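Local coordinates for protein transcriptional regulators (LACI-FAMILY TRANSCRIPTIONAL REGULATORY PROTEIN) (Corynebacterium glutamicum, PDB 3GYB) that probably acts as a LacI-family DNA-binding transcription factor, with a periplasmic-binding-protein-like core that can hold a magnesium ion, at residues 8-13 with 63-68; 122-127 with 150-155; 98-103 with 259-264. All coordinates share one frame; numbering follows the deposited sequence.

Interaction 1. Residues 8-13 with 63-68; sequences IAVLID and GIIIAQ
Leu11 meets Ile64 on one side and Gln68 on the other, with one branch turned to each. Its CD1 comes 3.8 Å from Ile64 CG2, the two side chains slanting across each other, while CD2 turns to the amide end of Gln68. The Gln68 chain runs out extended beyond CG and lays its amide against the base of the leucine, with Gln68 CD 3.5 Å from Leu11 CB. Asp13 flanks the same glutamine: its OD1 lies 3.5 Å from Gln68 CG, and the carboxylate and amide planes are nearly parallel, 9° apart.

On the face of Ile8, Val10 and Ile65 the contacts between the segments are aliphatic. Ile8 bends back across the neighbouring strand (chi2 -63°), so that CD1 reaches 3.5 Å from Gly63 N, where the glycine has no side chain to obstruct it. The other branch, Ile8 CG2, meets Ile65 CG1 more loosely.

Between these two faces the backbones pair in parallel. Ala9 receives a bond from Ile65 and gives one to Gly63; Leu11 gives one to Ile65 and receives one from Ala67. The straightest of the four bonds is Leu11 N to Ile65 O, 2.9 Å at 172°. Past this pairing a water accepts from Asp13 N at 2.9 Å and lies 2.7 Å from Ala67 O, bridging the strands where they begin to separate.

Strands 7-12 and 63-67 are neighbours in the parallel sheet of a Rossmann-like lobe. Strand 37-41 pairs with the other edge of strand 7-12, and strand 82-85 lies beyond strand 63-67, its Phe82 and Val83 touching the isoleucines. Helix 52-57 covers the Ala9 and Leu11 face through Ile53 and Ala56.

Interaction 2. Residues 122-127 with 150-155; sequences AHLRVG and LSNDYL
The beta-alpha-beta unit of strand 121-124, helix 129-144 and strand 150-151 closes where His123 and Ser151 lie side by side, at the far edge of the second lobe's parallel sheet. His123 N donates to Leu150 O at 2.8 Å, and Asn152 N returns a weak bond of 3.3 Å to His123 O. The His123 ring meets Ser151 OG at its edge, and its ND1 is bonded to Phe181 O of the next strand inward.

Beyond Ser151 the backbones draw apart, and the side chain of Asn152 takes over the pairing. A chi1 of 61° sets its CG between its own backbone N and carbonyl carbon, which brings the amide across to the other chain. OD1 accepts Arg125 N on a lone pair in the amide plane, 2.9 Å away and 165° at the hydrogen. The amide's ND2 donates both to Glu166 and, at 2.9 Å, to a water that in turn donates to Arg125 O. The amide is thus gripped at both ends and its rotation fixed.

Arg125 folds over the turn that follows. Its CD passes 3.1 Å from Asn152 O, and the bend at chi3 (-53°) turns the guanidinium so that Arg125 NH1 donates a hydrogen bond to the oxygen of a second water, 2.8 Å away and in the guanidinium plane. That water donates to Asn152 O, and Phe135 of the connecting helix adds a cation-pi contact. Tyr154, its hydroxyl bonded to Pro157 O, turns its ring edge to the arginine backbone, with CD2 3.4 Å from Arg125 O.

Interaction 3. Residues 98-103 with 259-264; sequences VANDDF and LQPSLI
Leu259 pairs in parallel with Asn100 through two backbone bonds. Leu259 N donates to Ala99 O at 2.9 Å, approaching 31° out of the carbonyl plane. Asp101 N donates to Leu259 O at 3.0 Å, lying nearly in line with the carbonyl although bent at the hydrogen. The same oxygen receives a CA-H...O contact from Asn100 CA, 3.1 Å away.

Side chains close the pair at either end. Val98 holds CG1 trans to its nitrogen (chi1 178°), which sends that methyl to 3.6 Å from Leu259 CD1. At the other end the Pro261 ring crosses the Asn100 side chain at about a right angle, and Pro261 CG rests 3.5 Å from Asp101 O.

In the next shell, Val234 and Asn237 of helix 231-246 touch Leu259, and Asn237 and Leu241 touch Val98. Asn230 ND2 bonds to Gln260 O. Asp101 is the N-cap of helix 102-115, its OD1 accepting Arg104 N. Asn100 touches Asp229, which binds the magnesium ion together with Asp212 and Ser231; the ion is about 8 Å from the Asn100 side chain.

Here strand 97-100 gives way to a helix and strand 258-264 breaks before pairing antiparallel with strand 226-228, consistent with the interlobe crossovers of periplasmic-binding-protein-like folds. Main-chain atoms supply both hydrogen bonds of the joint, while the Asp101 carboxylate caps helix 102-115, where the backbone N-H groups of the first helical turn would probably favour its charged form.

How the interactions relate
All three contacts lie along one connected run of strands that spans both lobes. Interaction 1 lies near one end of it and interaction 2 at the other, their centres 27 Å apart on opposite sides of the chain's centre. Interaction 3 lies between, 20 Å from each, where strands 97-100 and 258-264 meet in the middle of the strand order. Along the chain, interaction 1 is complete before the others begin, whereas both segments of interaction 2 fall between those of interaction 3, with helix 102-115 leading into strand 121-124. Interactions 1 and 2 belong to different lobes, and interaction 3 ties them together beside the magnesium site, as in related two-lobed binding proteins.

Interaction 1. Residues 8-13 with 63-68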
loop_
_atom_site.group_PDB
_atom_site.type_symbol
_atom_site.label_atom_id
_atom_site.label_comp_id
_atom_site.label_asym_id
_atom_site.label_seq_id
_atom_site.Cartn_x
_atom_site.Cartn_y
_atom_site.Cartn_z
ATOM N N ILE A 8 15.172 -7.298 -14.361
ATOM C CA ILE A 8 15.365 -7.794 -13.007
ATOM C C ILE A 8 13.974 -8.036 -12.445
ATOM O O ILE A 8 13.150 -7.123 -12.413
ATOM C CB ILE A 8 16.095 -6.764 -12.110
ATOM C CG1 ILE A 8 17.499 -6.490 -12.654
ATOM C CG2 ILE A 8 16.166 -7.279 -10.676
ATOM C CD1 ILE A 8 18.411 -7.704 -12.659
ATOM N N ALA A 9 13.710 -9.269 -12.029
ATOM C CA ALA A 9 12.415 -9.620 -11.459
ATOM C C ALA A 9 12.474 -9.377 -9.956
ATOM O O ALA A 9 13.446 -9.744 -9.301
ATOM C CB ALA A 9 12.097 -11.087 -11.742
ATOM N N VAL A 10 11.437 -8.749 -9.415
ATOM C CA VAL A 10 11.385 -8.476 -7.989
ATOM C C VAL A 10 10.169 -9.191 -7.411
ATOM O O VAL A 10 9.033 -8.914 -7.803
ATOM C CB VAL A 10 11.275 -6.959 -7.722
ATOM C CG1 VAL A 10 11.289 -6.693 -6.223
ATOM C CG2 VAL A 10 12.433 -6.231 -8.400
ATOM N N LEU A 11 10.407 -10.115 -6.485
ATOM C CA LEU A 11 9.318 -10.871 -5.879
ATOM C C LEU A 11 8.903 -10.361 -4.506
ATOM O O LEU A 11 9.725 -10.266 -3.595
ATOM C CB LEU A 11 9.701 -12.354 -5.769
ATOM C CG LEU A 11 9.623 -13.204 -7.040
ATOM C CD1 LEU A 11 10.583 -12.684 -8.104
ATOM C CD2 LEU A 11 9.954 -14.640 -6.683
ATOM N N ILE A 12 7.624 -10.023 -4.362
ATOM C CA ILE A 12 7.103 -9.565 -3.079
ATOM C C ILE A 12 5.890 -10.425 -2.766
ATOM O O ILE A 12 5.384 -11.126 -3.642
ATOM C CB ILE A 12 6.675 -8.086 -3.111
ATOM C CG1 ILE A 12 5.563 -7.891 -4.139
ATOM C CG2 ILE A 12 7.883 -7.207 -3.422
ATOM C CD1 ILE A 12 4.870 -6.543 -4.031
ATOM N N ASP A 13 5.416 -10.381 -1.528
ATOM C CA ASP A 13 4.274 -11.203 -1.162
ATOM C C ASP A 13 2.900 -10.630 -1.442
ATOM O O ASP A 13 2.070 -11.284 -2.069
ATOM C CB ASP A 13 4.315 -11.559 0.327
ATOM C CG ASP A 13 5.343 -12.612 0.646
ATOM O OD1 ASP A 13 5.358 -13.647 -0.048
ATOM O OD2 ASP A 13 6.127 -12.404 1.593
ATOM N N GLY A 63 18.658 -11.092 -13.491
ATOM C CA GLY A 63 18.812 -11.301 -12.063
ATOM C C GLY A 63 17.461 -11.262 -11.373
ATOM O O GLY A 63 16.470 -10.824 -11.963
ATOM N N ILE A 64 17.419 -11.715 -10.126
ATOM C CA ILE A 64 16.170 -11.742 -9.373
ATOM C C ILE A 64 16.360 -11.280 -7.934
ATOM O O ILE A 64 17.296 -11.695 -7.259
ATOM C CB ILE A 64 15.587 -13.183 -9.333
ATOM C CG1 ILE A 64 15.351 -13.692 -10.754
ATOM C CG2 ILE A 64 14.288 -13.214 -8.528
ATOM C CD1 ILE A 64 15.040 -15.183 -10.821
ATOM N N ILE A 65 15.482 -10.396 -7.474
ATOM C CA ILE A 65 15.532 -9.952 -6.091
ATOM C C ILE A 65 14.353 -10.670 -5.442
ATOM O O ILE A 65 13.211 -10.509 -5.878
ATOM C CB ILE A 65 15.323 -8.420 -5.948
ATOM C CG1 ILE A 65 16.513 -7.661 -6.542
ATOM C CG2 ILE A 65 15.140 -8.064 -4.474
ATOM C CD1 ILE A 65 17.833 -7.869 -5.790
ATOM N N ILE A 66 14.625 -11.484 -4.431
ATOM C CA ILE A 66 13.563 -12.209 -3.748
ATOM C C ILE A 66 13.248 -11.523 -2.427
ATOM O O ILE A 66 14.008 -11.621 -1.462
ATOM C CB ILE A 66 13.966 -13.671 -3.477
ATOM C CG1 ILE A 66 14.305 -14.361 -4.799
ATOM C CG2 ILE A 66 12.833 -14.406 -2.780
ATOM C CD1 ILE A 66 14.822 -15.774 -4.631
ATOM N N ALA A 67 12.125 -10.814 -2.395
ATOM C CA ALA A 67 11.706 -10.110 -1.190
ATOM C C ALA A 67 10.423 -10.741 -0.667
ATOM O O ALA A 67 9.542 -10.056 -0.146
ATOM C CB ALA A 67 11.494 -8.635 -1.496
ATOM N N GLN A 68 10.333 -12.058 -0.834
ATOM C CA GLN A 68 9.191 -12.854 -0.390
ATOM C C GLN A 68 9.653 -13.787 0.720
ATOM O O GLN A 68 10.846 -14.080 0.844
ATOM C CB GLN A 68 8.646 -13.715 -1.536
ATOM C CG GLN A 68 7.756 -13.004 -2.542
ATOM C CD GLN A 68 7.325 -13.919 -3.678
ATOM O OE1 GLN A 68 6.513 -13.543 -4.530
ATOM N NE2 GLN A 68 7.876 -15.128 -3.700
HETATM O O HOH W 1 7.061 -9.417 0.643
#

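Interaction 2. Residues 122-127 with 150-155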
loop_
_atom_site.group_PDB
_atom_site.type_symbol
_atom_site.label_atom_id
_atom_site.label_comp_id
_atom_site.label_asym_id
_atom_site.label_seq_id
_atom_site.Cartn_x
_atom_site.Cartn_y
_atom_site.Cartn_z
ATOM N N ALA A 122 2.022 -6.676 25.096
ATOM C CA ALA A 122 1.664 -7.800 24.242
ATOM C C ALA A 122 2.259 -7.642 22.851
ATOM O O ALA A 122 2.503 -6.527 22.390
ATOM C CB ALA A 122 0.152 -7.924 24.150
ATOM N N HIS A 123 2.487 -8.771 22.190
ATOM C CA HIS A 123 3.049 -8.784 20.843
ATOM C C HIS A 123 2.093 -9.432 19.854
ATOM O O HIS A 123 1.557 -10.508 20.120
ATOM C CB HIS A 123 4.367 -9.565 20.836
ATOM C CG HIS A 123 4.958 -9.759 19.471
ATOM N ND1 HIS A 123 5.399 -8.709 18.694
ATOM C CD2 HIS A 123 5.230 -10.885 18.770
ATOM C CE1 HIS A 123 5.924 -9.180 17.577
ATOM N NE2 HIS A 123 5.833 -10.498 17.598
ATOM N N LEU A 124 1.859 -8.768 18.726
ATOM C CA LEU A 124 1.008 -9.335 17.683
ATOM C C LEU A 124 1.982 -9.960 16.700
ATOM O O LEU A 124 2.721 -9.255 16.019
ATOM C CB LEU A 124 0.187 -8.245 16.991
ATOM C CG LEU A 124 -0.910 -7.635 17.855
ATOM C CD1 LEU A 124 -1.594 -6.499 17.104
ATOM C CD2 LEU A 124 -1.913 -8.723 18.218
ATOM N N ARG A 125 1.991 -11.284 16.620
ATOM C CA ARG A 125 2.943 -11.945 15.742
ATOM C C ARG A 125 2.490 -12.279 14.330
ATOM O O ARG A 125 1.303 -12.273 14.016
ATOM C CB ARG A 125 3.498 -13.207 16.423
ATOM C CG ARG A 125 2.467 -14.219 16.854
ATOM C CD ARG A 125 3.102 -15.340 17.692
ATOM N NE ARG A 125 4.248 -15.964 17.032
ATOM C CZ ARG A 125 4.841 -17.078 17.455
ATOM N NH1 ARG A 125 4.397 -17.700 18.541
ATOM N NH2 ARG A 125 5.875 -17.577 16.790
ATOM N N VAL A 126 3.484 -12.556 13.492
ATOM C CA VAL A 126 3.305 -12.920 12.092
ATOM C C VAL A 126 4.123 -14.196 11.882
ATOM O O VAL A 126 5.191 -14.351 12.472
ATOM C CB VAL A 126 3.828 -11.802 11.167
ATOM C CG1 VAL A 126 3.765 -12.246 9.718
ATOM C CG2 VAL A 126 3.001 -10.541 11.370
ATOM N N GLY A 127 3.630 -15.101 11.039
ATOM C CA GLY A 127 4.322 -16.362 10.819
ATOM C C GLY A 127 5.501 -16.409 9.862
ATOM O O GLY A 127 5.962 -17.495 9.507
ATOM N N LEU A 150 3.743 -11.754 26.455
ATOM C CA LEU A 150 2.405 -12.169 26.069
ATOM C C LEU A 150 2.274 -11.907 24.579
ATOM O O LEU A 150 2.595 -10.818 24.110
ATOM C CB LEU A 150 1.344 -11.363 26.821
ATOM C CG LEU A 150 -0.103 -11.590 26.371
ATOM C CD1 LEU A 150 -0.520 -13.031 26.630
ATOM C CD2 LEU A 150 -1.016 -10.637 27.123
ATOM N N SER A 151 1.816 -12.912 23.838
ATOM C CA SER A 151 1.639 -12.783 22.396
ATOM C C SER A 151 0.424 -13.591 21.979
ATOM O O SER A 151 -0.021 -14.479 22.713
ATOM C CB SER A 151 2.863 -13.327 21.645
ATOM O OG SER A 151 4.058 -12.684 22.044
ATOM N N ASN A 152 -0.118 -13.283 20.806
ATOM C CA ASN A 152 -1.252 -14.043 20.304
ATOM C C ASN A 152 -0.643 -15.274 19.627
ATOM O O ASN A 152 0.579 -15.393 19.548
ATOM C CB ASN A 152 -2.091 -13.191 19.334
ATOM C CG ASN A 152 -1.314 -12.728 18.116
ATOM O OD1 ASN A 152 -0.125 -12.441 18.193
ATOM N ND2 ASN A 152 -2.003 -12.634 16.979
ATOM N N ASP A 153 -1.479 -16.191 19.155
ATOM C CA ASP A 153 -0.988 -17.420 18.528
ATOM C C ASP A 153 -0.981 -17.376 17.005
ATOM O O ASP A 153 -0.422 -18.257 16.347
ATOM C CB ASP A 153 -1.842 -18.595 18.995
ATOM C CG ASP A 153 -3.321 -18.317 18.854
ATOM O OD1 ASP A 153 -3.782 -18.118 17.708
ATOM O OD2 ASP A 153 -4.020 -18.288 19.889
ATOM N N TYR A 154 -1.611 -16.348 16.455
ATOM C CA TYR A 154 -1.697 -16.165 15.014
ATOM C C TYR A 154 -0.353 -16.357 14.318
ATOM O O TYR A 154 0.595 -15.621 14.578
ATOM C CB TYR A 154 -2.219 -14.760 14.715
ATOM C CG TYR A 154 -2.384 -14.463 13.246
ATOM C CD1 TYR A 154 -3.473 -14.960 12.537
ATOM C CD2 TYR A 154 -1.453 -13.682 12.565
ATOM C CE1 TYR A 154 -3.636 -14.685 11.185
ATOM C CE2 TYR A 154 -1.604 -13.400 11.211
ATOM C CZ TYR A 154 -2.700 -13.907 10.528
ATOM O OH TYR A 154 -2.855 -13.644 9.185
ATOM N N LEU A 155 -0.269 -17.344 13.431
ATOM C CA LEU A 155 0.968 -17.584 12.698
ATOM C C LEU A 155 0.718 -17.456 11.199
ATOM O O LEU A 155 1.415 -18.060 10.381
ATOM C CB LEU A 155 1.541 -18.969 13.026
ATOM C CG LEU A 155 0.771 -20.234 12.640
ATOM C CD1 LEU A 155 1.663 -21.449 12.870
ATOM C CD2 LEU A 155 -0.508 -20.347 13.454
HETATM O O HOH W 2 -1.137 -10.913 14.873
HETATM O O HOH W 3 2.272 -17.322 20.274
#

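Interaction 3. Residues 98-103 with 259-264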
loop_
_atom_site.group_PDB
_atom_site.type_symbol
_atom_site.label_atom_id
_atom_site.label_comp_id
_atom_site.label_asym_id
_atom_site.label_seq_id
_atom_site.Cartn_x
_atom_site.Cartn_y
_atom_site.Cartn_z
ATOM N N VAL A 98 20.383 -9.555 2.178
ATOM C CA VAL A 98 20.571 -8.240 2.771
ATOM C C VAL A 98 19.277 -8.001 3.536
ATOM O O VAL A 98 18.193 -8.097 2.964
ATOM C CB VAL A 98 20.718 -7.133 1.703
ATOM C CG1 VAL A 98 20.852 -5.778 2.386
ATOM C CG2 VAL A 98 21.936 -7.405 0.818
ATOM N N ALA A 99 19.387 -7.719 4.828
ATOM C CA ALA A 99 18.211 -7.480 5.653
ATOM C C ALA A 99 18.602 -6.714 6.901
ATOM O O ALA A 99 19.780 -6.623 7.244
ATOM C CB ALA A 99 17.566 -8.807 6.051
ATOM N N ASN A 100 17.614 -6.150 7.581
ATOM C CA ASN A 100 17.905 -5.432 8.805
ATOM C C ASN A 100 18.010 -6.486 9.898
ATOM O O ASN A 100 17.671 -7.650 9.682
ATOM C CB ASN A 100 16.788 -4.424 9.121
ATOM C CG ASN A 100 15.605 -5.052 9.839
ATOM O OD1 ASN A 100 15.156 -6.149 9.501
ATOM N ND2 ASN A 100 15.080 -4.341 10.826
ATOM N N ASP A 101 18.507 -6.085 11.061
ATOM C CA ASP A 101 18.633 -7.004 12.180
ATOM C C ASP A 101 17.295 -7.018 12.920
ATOM O O ASP A 101 17.015 -6.115 13.705
ATOM C CB ASP A 101 19.734 -6.521 13.121
ATOM C CG ASP A 101 20.045 -7.517 14.211
ATOM O OD1 ASP A 101 19.139 -8.284 14.603
ATOM O OD2 ASP A 101 21.198 -7.518 14.685
ATOM N N ASP A 102 16.479 -8.036 12.660
ATOM C CA ASP A 102 15.164 -8.157 13.293
ATOM C C ASP A 102 15.234 -8.336 14.799
ATOM O O ASP A 102 14.359 -7.869 15.528
ATOM C CB ASP A 102 14.382 -9.325 12.692
ATOM C CG ASP A 102 13.890 -9.033 11.297
ATOM O OD1 ASP A 102 13.213 -7.997 11.118
ATOM O OD2 ASP A 102 14.177 -9.837 10.386
ATOM N N PHE A 103 16.262 -9.032 15.271
ATOM C CA PHE A 103 16.400 -9.232 16.705
ATOM C C PHE A 103 16.606 -7.884 17.384
ATOM O O PHE A 103 15.972 -7.584 18.396
ATOM C CB PHE A 103 17.576 -10.166 16.993
ATOM C CG PHE A 103 17.369 -11.565 16.488
ATOM C CD1 PHE A 103 16.351 -12.359 17.007
ATOM C CD2 PHE A 103 18.179 -12.083 15.484
ATOM C CE1 PHE A 103 16.142 -13.651 16.533
ATOM C CE2 PHE A 103 17.978 -13.377 15.004
ATOM C CZ PHE A 103 16.958 -14.160 15.529
ATOM N N LEU A 259 21.671 -4.515 8.013
ATOM C CA LEU A 259 21.513 -3.105 8.323
ATOM C C LEU A 259 20.867 -2.903 9.683
ATOM O O LEU A 259 20.070 -3.722 10.130
ATOM C CB LEU A 259 20.696 -2.408 7.232
ATOM C CG LEU A 259 21.489 -2.242 5.931
ATOM C CD1 LEU A 259 21.081 -3.317 4.938
ATOM C CD2 LEU A 259 21.255 -0.857 5.360
ATOM N N GLN A 260 21.221 -1.807 10.342
ATOM C CA GLN A 260 20.678 -1.519 11.658
ATOM C C GLN A 260 19.324 -0.823 11.625
ATOM O O GLN A 260 19.121 0.142 10.887
ATOM C CB GLN A 260 21.660 -0.661 12.460
ATOM C CG GLN A 260 22.974 -1.357 12.759
ATOM C CD GLN A 260 22.769 -2.673 13.475
ATOM O OE1 GLN A 260 23.260 -3.715 13.033
ATOM N NE2 GLN A 260 22.043 -2.637 14.588
ATOM N N PRO A 261 18.370 -1.323 12.420
ATOM C CA PRO A 261 17.040 -0.712 12.468
ATOM C C PRO A 261 17.096 0.427 13.483
ATOM O O PRO A 261 18.077 0.562 14.220
ATOM C CB PRO A 261 16.159 -1.862 12.927
ATOM C CG PRO A 261 17.057 -2.577 13.896
ATOM C CD PRO A 261 18.385 -2.604 13.151
ATOM N N SER A 262 16.054 1.250 13.527
ATOM C CA SER A 262 16.026 2.360 14.465
ATOM C C SER A 262 14.598 2.760 14.794
ATOM O O SER A 262 13.680 2.521 14.014
ATOM C CB SER A 262 16.785 3.560 13.890
ATOM O OG SER A 262 16.283 3.921 12.613
ATOM N N LEU A 263 14.421 3.359 15.965
ATOM C CA LEU A 263 13.108 3.794 16.416
ATOM C C LEU A 263 12.711 5.140 15.826
ATOM O O LEU A 263 13.515 6.072 15.784
ATOM C CB LEU A 263 13.100 3.898 17.945
ATOM C CG LEU A 263 11.889 4.584 18.587
ATOM C CD1 LEU A 263 10.653 3.713 18.419
ATOM C CD2 LEU A 263 12.170 4.824 20.061
ATOM N N ILE A 264 11.467 5.231 15.360
ATOM C CA ILE A 264 10.944 6.481 14.830
ATOM C C ILE A 264 9.731 6.764 15.695
ATOM O O ILE A 264 8.720 6.063 15.614
ATOM C CB ILE A 264 10.494 6.367 13.360
ATOM C CG1 ILE A 264 11.698 6.063 12.463
ATOM C CG2 ILE A 264 9.845 7.673 12.920
ATOM C CD1 ILE A 264 11.346 5.945 10.990
#